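Local atomic coordinates of N-acetylmuramoyl-L-alanine amidase (Mycolicibacterium smegmatis, PDB entry 7AGM), a protein that probably hydrolyses, with the help of a bound zinc ion, the amide bond between N-acetylmuramoyl residues and L-alanine in peptidoglycan. Residues F12-H17 and A75-N80; H53-D58 and I106-G111; N38-G43 and P86-R91; T60-A65 and G200-A205. One frame throughout, in Å; residues are numbered along the deposited sequence.

Contact 1: F12-H17 and A75-N80; sequences FLDPGH and AMSRGN. With ZN (zinc ion), chain C.
The R78 guanidinium meets three successive carbonyls of F12-H17 and is hydrogen-bonded to two of them. P15 O lies at its edge, in the plane, 3.0 Å from NE, with a nearly straight N-H (169°). G16 O accepts from NH2 more obliquely, and both bonded carbonyls are met from above their planes. H17 O sits over one face, too poorly angled for a bond. NH2 also reaches H53 O, and NH1 pairs with D81 and N80 O, pinning the flat group.

At the other end, with chi1 at -174°, CG of F12 lies opposite the backbone N, and the ring end reaches S77 just past the adjoining strand, CZ 3.6 Å from S77 CA. The S77 hydroxyl donates to D14 OD1 at 2.7 Å on the anti side of the carboxylate, which also takes a salt bridge from R91. On the opposite sheet face, M76 CE packs against P15 CG at 3.6 Å, the side chains crossing at about a right angle. L13 N to A75 O and S77 N to L13 O join the parallel strands. Beyond them, H17 ND1 donates to E41 O while NE2 binds zinc, at the C-terminal end of the parallel strands in the mixed sheet of this Amidase_3 fold.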
loop_
_atom_site.group_PDB
_atom_site.type_symbol
_atom_site.label_atom_id
_atom_site.label_comp_id
_atom_site.label_asym_id
_atom_site.label_seq_id
_atom_site.Cartn_x
_atom_site.Cartn_y
_atom_site.Cartn_z
ATOM N N PHE A 12 2.003 -6.228 -8.440
ATOM C CA PHE A 12 2.151 -4.810 -8.748
ATOM C C PHE A 12 2.312 -4.037 -7.445
ATOM O O PHE A 12 1.479 -4.163 -6.535
ATOM C CB PHE A 12 0.935 -4.294 -9.520
ATOM C CG PHE A 12 1.078 -2.870 -9.991
ATOM C CD1 PHE A 12 1.789 -2.576 -11.155
ATOM C CD2 PHE A 12 0.503 -1.821 -9.284
ATOM C CE1 PHE A 12 1.921 -1.260 -11.596
ATOM C CE2 PHE A 12 0.625 -0.514 -9.726
ATOM C CZ PHE A 12 1.342 -0.230 -10.887
ATOM N N LEU A 13 3.392 -3.253 -7.353
ATOM C CA LEU A 13 3.739 -2.495 -6.155
ATOM C C LEU A 13 3.541 -1.011 -6.418
ATOM O O LEU A 13 4.022 -0.484 -7.427
ATOM C CB LEU A 13 5.193 -2.760 -5.755
ATOM C CG LEU A 13 5.502 -4.200 -5.341
ATOM C CD1 LEU A 13 7.012 -4.400 -5.223
ATOM C CD2 LEU A 13 4.791 -4.553 -4.030
ATOM N N ASP A 14 2.851 -0.336 -5.500
ATOM C CA ASP A 14 2.519 1.082 -5.639
ATOM C C ASP A 14 2.992 1.862 -4.419
ATOM O O ASP A 14 2.270 1.980 -3.418
ATOM C CB ASP A 14 1.018 1.268 -5.859
ATOM C CG ASP A 14 0.595 2.722 -5.783
ATOM O OD1 ASP A 14 1.353 3.588 -6.272
ATOM O OD2 ASP A 14 -0.500 2.994 -5.238
ATOM N N PRO A 15 4.195 2.433 -4.473
ATOM C CA PRO A 15 4.622 3.337 -3.392
ATOM C C PRO A 15 3.856 4.648 -3.488
ATOM O O PRO A 15 3.959 5.375 -4.480
ATOM C CB PRO A 15 6.123 3.523 -3.645
ATOM C CG PRO A 15 6.325 3.197 -5.098
ATOM C CD PRO A 15 5.202 2.283 -5.540
ATOM N N GLY A 16 3.057 4.924 -2.458
ATOM C CA GLY A 16 2.125 6.037 -2.527
ATOM C C GLY A 16 2.822 7.370 -2.754
ATOM O O GLY A 16 3.941 7.607 -2.282
ATOM N N HIS A 17 2.143 8.236 -3.515
ATOM C CA HIS A 17 2.481 9.640 -3.736
ATOM C C HIS A 17 3.650 9.804 -4.696
ATOM O O HIS A 17 4.133 8.812 -5.245
ATOM C CB HIS A 17 2.654 10.384 -2.407
ATOM C CG HIS A 17 1.515 10.149 -1.470
ATOM N ND1 HIS A 17 0.314 10.816 -1.580
ATOM C CD2 HIS A 17 1.371 9.276 -0.445
ATOM C CE1 HIS A 17 -0.514 10.379 -0.645
ATOM N NE2 HIS A 17 0.098 9.438 0.049
ATOM N N ALA A 75 6.251 -5.266 -10.839
ATOM C CA ALA A 75 6.277 -3.985 -11.527
ATOM C C ALA A 75 5.896 -2.919 -10.516
ATOM O O ALA A 75 5.220 -3.210 -9.527
ATOM C CB ALA A 75 5.321 -3.928 -12.723
ATOM N N MET A 76 6.348 -1.690 -10.753
ATOM C CA MET A 76 6.089 -0.582 -9.842
ATOM C C MET A 76 5.334 0.546 -10.533
ATOM O O MET A 76 5.440 0.748 -11.747
ATOM C CB MET A 76 7.390 -0.065 -9.210
ATOM C CG MET A 76 8.020 -1.061 -8.248
ATOM S SD MET A 76 9.468 -0.398 -7.419
ATOM C CE MET A 76 8.792 1.078 -6.670
ATOM N N SER A 77 4.565 1.292 -9.742
ATOM C CA SER A 77 3.777 2.391 -10.281
ATOM C C SER A 77 4.609 3.624 -10.607
ATOM O O SER A 77 4.153 4.470 -11.382
ATOM C CB SER A 77 2.689 2.781 -9.286
ATOM O OG SER A 77 3.274 3.257 -8.092
ATOM N N ARG A 78 5.800 3.758 -10.029
ATOM C CA ARG A 78 6.670 4.883 -10.329
ATOM C C ARG A 78 8.109 4.410 -10.237
ATOM O O ARG A 78 8.408 3.389 -9.612
ATOM C CB ARG A 78 6.411 6.079 -9.401
ATOM C CG ARG A 78 6.610 5.799 -7.920
ATOM C CD ARG A 78 6.379 7.094 -7.162
ATOM N NE ARG A 78 6.185 6.990 -5.716
ATOM C CZ ARG A 78 7.018 7.486 -4.800
ATOM N NH1 ARG A 78 8.160 8.069 -5.163
ATOM N NH2 ARG A 78 6.707 7.402 -3.513
ATOM N N GLY A 79 9.000 5.182 -10.859
ATOM C CA GLY A 79 10.375 4.762 -11.032
ATOM C C GLY A 79 11.410 5.657 -10.383
ATOM O O GLY A 79 12.612 5.441 -10.571
ATOM N N ASN A 80 10.972 6.658 -9.624
ATOM C CA ASN A 80 11.886 7.536 -8.902
ATOM C C ASN A 80 11.139 8.161 -7.730
ATOM O O ASN A 80 9.932 7.966 -7.554
ATOM C CB ASN A 80 12.463 8.624 -9.812
ATOM C CG ASN A 80 11.390 9.524 -10.394
ATOM O OD1 ASN A 80 10.630 10.173 -9.661
ATOM N ND2 ASN A 80 11.324 9.577 -11.718
HETATM ZN ZN ZN C . -0.625 8.109 1.522
HETATM O O HOH W 1 -1.397 9.924 2.365
HETATM O O HOH W 2 -2.741 8.504 0.946
HETATM O O HOH W 3 -1.446 7.777 3.399
#

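Contact 2: H53-D58 and I106-G111; sequences HSFTWD and IHADGG. With ZN (zinc ion), chain C.
T56 turns its OG1 between backbone N and carbonyl carbon (chi1 67°), which sends CG2 across to the strand: this methyl rests 3.1 Å from I106 O and 3.6 Å from H107 CA. One residue earlier, F55 keeps CG anti to its backbone N (chi1 166°). CD2 of F55 touches the A108 methyl at 3.8 Å, while H107 O lies at the ring edge, in the plane, 3.8 Å from F55 CE2.

No direct hydrogen bond crosses between 53-58 and 106-111; carbon surfaces do the joining. The T56 hydroxyl is instead engaged with G16 O. The H107 side chain leaves the strand on the side away from the helix, and its ND1 binds zinc at 2.0 Å, completing with H17 and E52 the protein ligands of the metal. Three waters fill out its shell. One of them, water 3, donates to A108 O at 2.8 Å, tying the strand backbone to the metal's water shell.

The short helix and strand segments run roughly antiparallel, at 146°, with their axes 7.6 Å apart. I106 also touches T60 and V63 of helix 52-69, M195 of helix 189-196 touches both F55 and A108, and strand 102-109 is flanked by strands 10-15 and 178-185.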
loop_
_atom_site.group_PDB
_atom_site.type_symbol
_atom_site.label_atom_id
_atom_site.label_comp_id
_atom_site.label_asym_id
_atom_site.label_seq_id
_atom_site.Cartn_x
_atom_site.Cartn_y
_atom_site.Cartn_z
ATOM N N HIS A 53 6.289 10.239 0.904
ATOM C CA HIS A 53 6.667 9.716 -0.405
ATOM C C HIS A 53 8.037 9.044 -0.383
ATOM O O HIS A 53 8.263 8.092 -1.136
ATOM C CB HIS A 53 6.573 10.801 -1.482
ATOM C CG HIS A 53 7.656 11.837 -1.419
ATOM N ND1 HIS A 53 8.930 11.621 -1.901
ATOM C CD2 HIS A 53 7.636 13.116 -0.973
ATOM C CE1 HIS A 53 9.654 12.714 -1.738
ATOM N NE2 HIS A 53 8.891 13.639 -1.181
ATOM N N SER A 54 8.956 9.511 0.472
ATOM C CA SER A 54 10.259 8.857 0.566
ATOM C C SER A 54 10.177 7.565 1.372
ATOM O O SER A 54 10.825 6.567 1.022
ATOM C CB SER A 54 11.293 9.808 1.164
ATOM O OG SER A 54 11.464 10.938 0.322
ATOM N N PHE A 55 9.368 7.556 2.436
ATOM C CA PHE A 55 9.153 6.323 3.184
ATOM C C PHE A 55 8.566 5.237 2.291
ATOM O O PHE A 55 9.030 4.089 2.305
ATOM C CB PHE A 55 8.219 6.556 4.371
ATOM C CG PHE A 55 7.701 5.274 4.960
ATOM C CD1 PHE A 55 8.520 4.471 5.738
ATOM C CD2 PHE A 55 6.409 4.842 4.695
ATOM C CE1 PHE A 55 8.064 3.269 6.262
ATOM C CE2 PHE A 55 5.940 3.646 5.216
ATOM C CZ PHE A 55 6.759 2.855 6.004
ATOM N N THR A 56 7.517 5.570 1.529
ATOM C CA THR A 56 6.878 4.536 0.720
ATOM C C THR A 56 7.811 4.057 -0.381
ATOM O O THR A 56 7.846 2.863 -0.699
ATOM C CB THR A 56 5.566 5.047 0.120
ATOM O OG1 THR A 56 5.839 6.079 -0.839
ATOM C CG2 THR A 56 4.611 5.568 1.209
ATOM N N TRP A 57 8.583 4.971 -0.964
ATOM C CA TRP A 57 9.518 4.603 -2.024
ATOM C C TRP A 57 10.557 3.603 -1.524
ATOM O O TRP A 57 10.702 2.502 -2.074
ATOM C CB TRP A 57 10.183 5.871 -2.559
ATOM C CG TRP A 57 11.293 5.615 -3.522
ATOM C CD1 TRP A 57 12.633 5.834 -3.325
ATOM C CD2 TRP A 57 11.164 5.102 -4.853
ATOM N NE1 TRP A 57 13.336 5.488 -4.449
ATOM C CE2 TRP A 57 12.460 5.040 -5.404
ATOM C CE3 TRP A 57 10.076 4.691 -5.632
ATOM C CZ2 TRP A 57 12.699 4.573 -6.692
ATOM C CZ3 TRP A 57 10.318 4.233 -6.917
ATOM C CH2 TRP A 57 11.619 4.174 -7.430
ATOM N N ASP A 58 11.274 3.959 -0.455
ATOM C CA ASP A 58 12.354 3.089 0.002
ATOM C C ASP A 58 11.818 1.763 0.538
ATOM O O ASP A 58 12.392 0.699 0.266
ATOM C CB ASP A 58 13.216 3.806 1.035
ATOM C CG ASP A 58 14.448 3.014 1.386
ATOM O OD1 ASP A 58 15.358 2.954 0.537
ATOM O OD2 ASP A 58 14.497 2.435 2.491
ATOM N N ILE A 106 1.512 1.012 -0.828
ATOM C CA ILE A 106 2.196 1.209 0.447
ATOM C C ILE A 106 2.161 2.688 0.804
ATOM O O ILE A 106 2.574 3.539 0.000
ATOM C CB ILE A 106 3.627 0.652 0.407
ATOM C CG1 ILE A 106 3.587 -0.865 0.186
ATOM C CG2 ILE A 106 4.350 0.977 1.699
ATOM C CD1 ILE A 106 4.963 -1.521 0.111
ATOM N N HIS A 107 1.674 2.990 2.013
ATOM C CA HIS A 107 1.422 4.350 2.462
ATOM C C HIS A 107 1.848 4.502 3.911
ATOM O O HIS A 107 2.154 3.526 4.607
ATOM C CB HIS A 107 -0.062 4.716 2.356
ATOM C CG HIS A 107 -0.487 5.036 0.965
ATOM N ND1 HIS A 107 -0.708 6.326 0.538
ATOM C CD2 HIS A 107 -0.713 4.236 -0.105
ATOM C CE1 HIS A 107 -1.054 6.307 -0.737
ATOM N NE2 HIS A 107 -1.067 5.051 -1.150
ATOM N N ALA A 108 1.825 5.753 4.367
ATOM C CA ALA A 108 1.916 6.079 5.783
ATOM C C ALA A 108 0.919 7.184 6.089
ATOM O O ALA A 108 0.623 8.028 5.239
ATOM C CB ALA A 108 3.325 6.519 6.200
ATOM N N ASP A 109 0.415 7.176 7.316
ATOM C CA ASP A 109 -0.772 7.922 7.691
ATOM C C ASP A 109 -0.423 9.142 8.532
ATOM O O ASP A 109 0.683 9.274 9.070
ATOM C CB ASP A 109 -1.695 7.014 8.509
ATOM C CG ASP A 109 -3.131 7.467 8.492
ATOM O OD1 ASP A 109 -3.507 8.276 7.610
ATOM O OD2 ASP A 109 -3.880 7.004 9.374
ATOM N N GLY A 110 -1.397 10.039 8.635
ATOM C CA GLY A 110 -1.346 11.128 9.586
ATOM C C GLY A 110 -2.544 11.086 10.510
ATOM O O GLY A 110 -3.672 11.349 10.082
ATOM N N GLY A 111 -2.320 10.730 11.772
ATOM C CA GLY A 111 -3.379 10.668 12.750
ATOM C C GLY A 111 -2.971 11.333 14.048
ATOM O O GLY A 111 -1.908 11.965 14.136
HETATM ZN ZN ZN C . -0.625 8.109 1.522
HETATM O O HOH W 3 -1.446 7.777 3.399
HETATM O O HOH W 1 -1.397 9.924 2.365
HETATM O O HOH W 2 -2.741 8.504 0.946
#

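Contact 3: N38-G43 and P86-R91; sequences NCQESG and PCVDER
V88 N, in the first turn of helix 88-98, donates to C39 O at 2.9 Å, and Q40 NE2 reaches P86 O at 3.0 Å in a nearly straight bond (165°). C87, between the two bonded residues, is the N-cap of this helix, and a disulfide from C39 SG to C87 SG (2.0 Å) ties the loop after strand 36-38 to that cap. P86 O accepts a second hydrogen bond from R91 NE, this time from above the carbonyl plane, so one oxygen holds both side chains.

The shared acceptor brings Q40 NE2 over one face of the R91 guanidinium, the two planes 58° apart. These are donors and do not bond to each other. Q40 has two conformers, and its side-chain contacts hold for one of them, so they are less certain. R91 NH1 also meets D14 and P15 O, and NH2 meets H17 O, which links this contact to the end of strand 10-15 and to H17.

The N of C87 itself donates to E90 OE1. Packing is lighter around V88, which also touches V29 of the small two-stranded sheet. Its CG1 stands 3.8 Å from Q40 NE2, and its CG2 lies 3.8 Å from N38 O.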
loop_
_atom_site.group_PDB
_atom_site.type_symbol
_atom_site.label_atom_id
_atom_site.label_comp_id
_atom_site.label_asym_id
_atom_site.label_seq_id
_atom_site.Cartn_x
_atom_site.Cartn_y
_atom_site.Cartn_z
ATOM N N ASN A 38 -8.794 14.498 -6.499
ATOM C CA ASN A 38 -7.545 15.020 -7.041
ATOM C C ASN A 38 -6.683 13.899 -7.612
ATOM O O ASN A 38 -6.612 12.801 -7.052
ATOM C CB ASN A 38 -6.770 15.768 -5.957
ATOM C CG ASN A 38 -7.363 17.128 -5.646
ATOM O OD1 ASN A 38 -8.489 17.436 -6.040
ATOM N ND2 ASN A 38 -6.605 17.950 -4.930
ATOM N N CYS A 39 -6.048 14.188 -8.754
ATOM C CA CYS A 39 -5.093 13.273 -9.380
ATOM C C CYS A 39 -4.080 12.740 -8.372
ATOM O O CYS A 39 -3.837 11.531 -8.293
ATOM C CB CYS A 39 -4.389 14.004 -10.530
ATOM S SG CYS A 39 -2.790 13.331 -11.042
ATOM N N GLN A 40 -3.467 13.629 -7.597
ATOM C CA GLN A 40 -2.533 13.201 -6.568
ATOM C C GLN A 40 -2.642 14.103 -5.349
ATOM O O GLN A 40 -3.224 15.189 -5.396
ATOM C CB GLN A 40 -1.082 13.162 -7.070
ATOM C CG GLN A 40 -0.644 11.800 -7.594
ATOM C CD GLN A 40 -0.712 10.711 -6.534
ATOM O OE1 GLN A 40 -0.752 10.990 -5.334
ATOM N NE2 GLN A 40 -0.720 9.460 -6.975
ATOM N N GLU A 41 -2.084 13.612 -4.246
ATOM C CA GLU A 41 -1.888 14.381 -3.028
ATOM C C GLU A 41 -0.413 14.288 -2.682
ATOM O O GLU A 41 0.245 13.294 -3.000
ATOM C CB GLU A 41 -2.671 13.792 -1.856
ATOM C CG GLU A 41 -4.154 14.008 -1.920
ATOM C CD GLU A 41 -4.540 15.448 -1.661
ATOM O OE1 GLU A 41 -3.791 16.160 -0.958
ATOM O OE2 GLU A 41 -5.594 15.871 -2.171
ATOM N N SER A 42 0.107 15.322 -2.019
ATOM C CA SER A 42 1.529 15.334 -1.694
ATOM C C SER A 42 1.909 14.203 -0.744
ATOM O O SER A 42 3.033 13.692 -0.803
ATOM C CB SER A 42 1.910 16.684 -1.086
ATOM O OG SER A 42 1.102 16.965 0.042
ATOM N N GLY A 43 0.996 13.795 0.123
ATOM C CA GLY A 43 1.327 12.880 1.192
ATOM C C GLY A 43 1.666 13.619 2.473
ATOM O O GLY A 43 1.911 14.825 2.488
ATOM N N PRO A 86 2.212 8.988 -11.396
ATOM C CA PRO A 86 0.889 8.900 -12.028
ATOM C C PRO A 86 -0.243 9.246 -11.069
ATOM O O PRO A 86 -0.129 9.112 -9.851
ATOM C CB PRO A 86 0.794 7.429 -12.455
ATOM C CG PRO A 86 2.201 6.908 -12.417
ATOM C CD PRO A 86 2.871 7.674 -11.318
ATOM N N CYS A 87 -1.362 9.680 -11.657
ATOM C CA CYS A 87 -2.581 9.937 -10.894
ATOM C C CYS A 87 -3.128 8.644 -10.285
ATOM O O CYS A 87 -2.789 7.530 -10.697
ATOM C CB CYS A 87 -3.661 10.535 -11.795
ATOM S SG CYS A 87 -3.199 12.080 -12.593
ATOM N N VAL A 88 -4.028 8.809 -9.310
ATOM C CA VAL A 88 -4.549 7.655 -8.576
ATOM C C VAL A 88 -5.345 6.722 -9.477
ATOM O O VAL A 88 -5.310 5.502 -9.292
ATOM C CB VAL A 88 -5.336 8.083 -7.319
ATOM C CG1 VAL A 88 -4.398 8.696 -6.272
ATOM C CG2 VAL A 88 -6.447 9.042 -7.681
ATOM N N ASP A 89 -6.066 7.263 -10.464
ATOM C CA ASP A 89 -6.762 6.389 -11.406
ATOM C C ASP A 89 -5.776 5.684 -12.332
ATOM O O ASP A 89 -5.955 4.500 -12.654
ATOM C CB ASP A 89 -7.839 7.152 -12.185
ATOM C CG ASP A 89 -7.278 8.263 -13.062
ATOM O OD1 ASP A 89 -6.223 8.846 -12.725
ATOM O OD2 ASP A 89 -7.927 8.585 -14.080
ATOM N N GLU A 90 -4.715 6.391 -12.741
ATOM C CA GLU A 90 -3.685 5.798 -13.590
ATOM C C GLU A 90 -2.953 4.660 -12.882
ATOM O O GLU A 90 -2.596 3.662 -13.514
ATOM C CB GLU A 90 -2.702 6.879 -14.052
ATOM C CG GLU A 90 -3.329 7.928 -14.969
ATOM C CD GLU A 90 -2.386 9.079 -15.344
ATOM O OE1 GLU A 90 -1.473 9.418 -14.559
ATOM O OE2 GLU A 90 -2.569 9.655 -16.438
ATOM N N ARG A 91 -2.708 4.790 -11.575
ATOM C CA ARG A 91 -2.061 3.699 -10.849
ATOM C C ARG A 91 -2.927 2.441 -10.839
ATOM O O ARG A 91 -2.410 1.318 -10.951
ATOM C CB ARG A 91 -1.693 4.149 -9.433
ATOM C CG ARG A 91 -0.665 5.283 -9.411
ATOM C CD ARG A 91 -0.457 5.820 -8.017
ATOM N NE ARG A 91 0.443 6.976 -8.044
ATOM C CZ ARG A 91 1.545 7.123 -7.305
ATOM N NH1 ARG A 91 1.911 6.188 -6.434
ATOM N NH2 ARG A 91 2.277 8.226 -7.428
#

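Contact 4: T60-A65 and G200-A205; sequences TLRVRA and GRQKYA
Q202 OE1 receives R62 NH1 at 2.9 Å, the one direct hydrogen bond between the segments of two packed helices, 52-69 and 198-219, which cross here at -51° with axes 8.6 Å apart. The bond is well formed: N-H to acceptor is 161°, the donor lies on a lone pair of the amide oxygen, and that oxygen sits in the guanidinium plane. The amide and guanidinium planes nevertheless stand 70° apart. Q202 bends at chi2, bringing OE1 beside the aliphatic stem of the extended R62 chain, 3.3 Å from R62 CD.

R62 and R201 bring like charges near each other, their NH2 atoms 4.4 Å apart. Both use NE for a salt bridge to D58 OD2, which probably offsets the repulsion. Water 5 bridges the two NH2 groups, lying in the plane of each guanidinium. A second bridge runs through water 4, which donates to R62 O and accepts from Q202 NE2.

The stem of R62 also runs past R201, its CD and NE close to R201 CB. Beneath this polar rim the helices meet through the small carbon groups of A205 and V63. A205, buried, lets the backbones close to a CA-CA distance of 5.0 Å at V63. Its methyl is wedged between R62 CB at 3.6 Å and V63 CG2.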
loop_
_atom_site.group_PDB
_atom_site.type_symbol
_atom_site.label_atom_id
_atom_site.label_comp_id
_atom_site.label_asym_id
_atom_site.label_seq_id
_atom_site.Cartn_x
_atom_site.Cartn_y
_atom_site.Cartn_z
ATOM N N THR A 60 9.138 0.249 -0.474
ATOM C CA THR A 60 8.708 -0.553 -1.617
ATOM C C THR A 60 9.901 -1.169 -2.340
ATOM O O THR A 60 9.823 -2.316 -2.800
ATOM C CB THR A 60 7.824 0.266 -2.564
ATOM O OG1 THR A 60 6.659 0.736 -1.860
ATOM C CG2 THR A 60 7.361 -0.602 -3.736
ATOM N N LEU A 61 11.032 -0.444 -2.417
ATOM C CA LEU A 61 12.231 -1.017 -3.028
ATOM C C LEU A 61 12.692 -2.252 -2.263
ATOM O O LEU A 61 13.149 -3.234 -2.861
ATOM C CB LEU A 61 13.350 0.027 -3.055
ATOM C CG LEU A 61 13.159 1.195 -4.023
ATOM C CD1 LEU A 61 14.333 2.165 -3.922
ATOM C CD2 LEU A 61 12.999 0.691 -5.460
ATOM N N ARG A 62 12.600 -2.208 -0.935
ATOM C CA ARG A 62 12.968 -3.358 -0.122
ATOM C C ARG A 62 12.004 -4.513 -0.341
ATOM O O ARG A 62 12.438 -5.667 -0.450
ATOM C CB ARG A 62 13.036 -2.942 1.343
ATOM C CG ARG A 62 14.166 -1.944 1.596
ATOM C CD ARG A 62 14.070 -1.292 2.966
ATOM N NE ARG A 62 15.049 -0.211 3.118
ATOM C CZ ARG A 62 16.291 -0.376 3.558
ATOM N NH1 ARG A 62 16.727 -1.580 3.906
ATOM N NH2 ARG A 62 17.101 0.670 3.651
ATOM N N VAL A 63 10.699 -4.224 -0.433
ATOM C CA VAL A 63 9.724 -5.264 -0.754
ATOM C C VAL A 63 10.046 -5.894 -2.105
ATOM O O VAL A 63 10.055 -7.121 -2.251
ATOM C CB VAL A 63 8.291 -4.695 -0.725
ATOM C CG1 VAL A 63 7.293 -5.692 -1.334
ATOM C CG2 VAL A 63 7.875 -4.322 0.707
ATOM N N ARG A 64 10.326 -5.061 -3.113
ATOM C CA ARG A 64 10.601 -5.587 -4.449
ATOM C C ARG A 64 11.801 -6.525 -4.443
ATOM O O ARG A 64 11.765 -7.603 -5.049
ATOM C CB ARG A 64 10.829 -4.458 -5.454
ATOM C CG ARG A 64 11.262 -5.020 -6.795
ATOM C CD ARG A 64 11.326 -3.989 -7.858
ATOM N NE ARG A 64 12.482 -3.127 -7.698
ATOM C CZ ARG A 64 12.795 -2.173 -8.561
ATOM N NH1 ARG A 64 12.036 -1.980 -9.632
ATOM N NH2 ARG A 64 13.860 -1.415 -8.353
ATOM N N ALA A 65 12.893 -6.111 -3.794
ATOM C CA ALA A 65 14.087 -6.950 -3.747
ATOM C C ALA A 65 13.789 -8.312 -3.128
ATOM O O ALA A 65 14.252 -9.344 -3.631
ATOM C CB ALA A 65 15.187 -6.240 -2.960
ATOM N N GLY A 200 14.138 0.207 10.222
ATOM C CA GLY A 200 12.692 0.242 10.384
ATOM C C GLY A 200 11.955 0.017 9.080
ATOM O O GLY A 200 10.953 -0.704 9.041
ATOM N N ARG A 201 12.434 0.629 7.990
ATOM C CA ARG A 201 11.792 0.410 6.699
ATOM C C ARG A 201 11.955 -1.038 6.251
ATOM O O ARG A 201 11.033 -1.625 5.668
ATOM C CB ARG A 201 12.323 1.410 5.664
ATOM C CG ARG A 201 11.986 2.865 6.020
ATOM C CD ARG A 201 12.255 3.842 4.888
ATOM N NE ARG A 201 13.683 3.921 4.568
ATOM C CZ ARG A 201 14.555 4.741 5.153
ATOM N NH1 ARG A 201 14.162 5.573 6.109
ATOM N NH2 ARG A 201 15.831 4.732 4.773
ATOM N N GLN A 202 13.101 -1.647 6.550
ATOM C CA GLN A 202 13.271 -3.071 6.273
ATOM C C GLN A 202 12.309 -3.912 7.105
ATOM O O GLN A 202 11.792 -4.928 6.626
ATOM C CB GLN A 202 14.718 -3.493 6.539
ATOM C CG GLN A 202 15.039 -4.898 6.046
ATOM C CD GLN A 202 14.968 -5.010 4.536
ATOM O OE1 GLN A 202 15.508 -4.168 3.814
ATOM N NE2 GLN A 202 14.294 -6.051 4.046
ATOM N N LYS A 203 12.059 -3.496 8.351
ATOM C CA LYS A 203 11.117 -4.195 9.221
ATOM C C LYS A 203 9.718 -4.190 8.616
ATOM O O LYS A 203 9.058 -5.236 8.529
ATOM C CB LYS A 203 11.130 -3.516 10.595
ATOM C CG LYS A 203 10.178 -4.069 11.652
ATOM C CD LYS A 203 10.084 -3.083 12.824
ATOM C CE LYS A 203 9.149 -3.556 13.923
ATOM N NZ LYS A 203 9.621 -4.836 14.513
ATOM N N TYR A 204 9.254 -3.019 8.174
ATOM C CA TYR A 204 7.965 -2.958 7.490
ATOM C C TYR A 204 7.970 -3.805 6.224
ATOM O O TYR A 204 7.007 -4.528 5.941
ATOM C CB TYR A 204 7.619 -1.510 7.138
ATOM C CG TYR A 204 7.205 -0.644 8.308
ATOM C CD1 TYR A 204 6.060 -0.938 9.053
ATOM C CD2 TYR A 204 7.941 0.485 8.652
ATOM C CE1 TYR A 204 5.671 -0.133 10.119
ATOM C CE2 TYR A 204 7.568 1.289 9.700
ATOM C CZ TYR A 204 6.438 0.981 10.441
ATOM O OH TYR A 204 6.078 1.811 11.484
ATOM N N ALA A 205 9.043 -3.712 5.435
ATOM C CA ALA A 205 9.102 -4.460 4.182
ATOM C C ALA A 205 9.042 -5.962 4.419
ATOM O O ALA A 205 8.312 -6.674 3.717
ATOM C CB ALA A 205 10.367 -4.092 3.398
HETATM O O HOH W 4 14.536 -6.682 1.042
HETATM O O HOH W 5 17.404 3.439 2.608
#

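Contacts 1 and 2 supply the two zinc histidines, H17 from the loop after strand 10-15 and H107 from the neighbouring strand 102-109, with H17 NE2 and H107 ND1 3.3 Å apart at the metal. The two contacts also join through G16 N to I106 O at 2.9 Å. Contact 3 meets contact 1 where E41 O lies 2.9 Å from H17 ND1 and where R91 NH1 bridges to D14 OD1 at 2.7 Å. Contact 4 lies farther out: the nearest atoms of the R201 side chain and zinc are about 14 Å apart. It shares helix 52-69 with contact 2, where D58 OD2 and R201 NE pair at 2.7 Å. Contacts 3 and 4 do not touch, their centres about 22 Å apart.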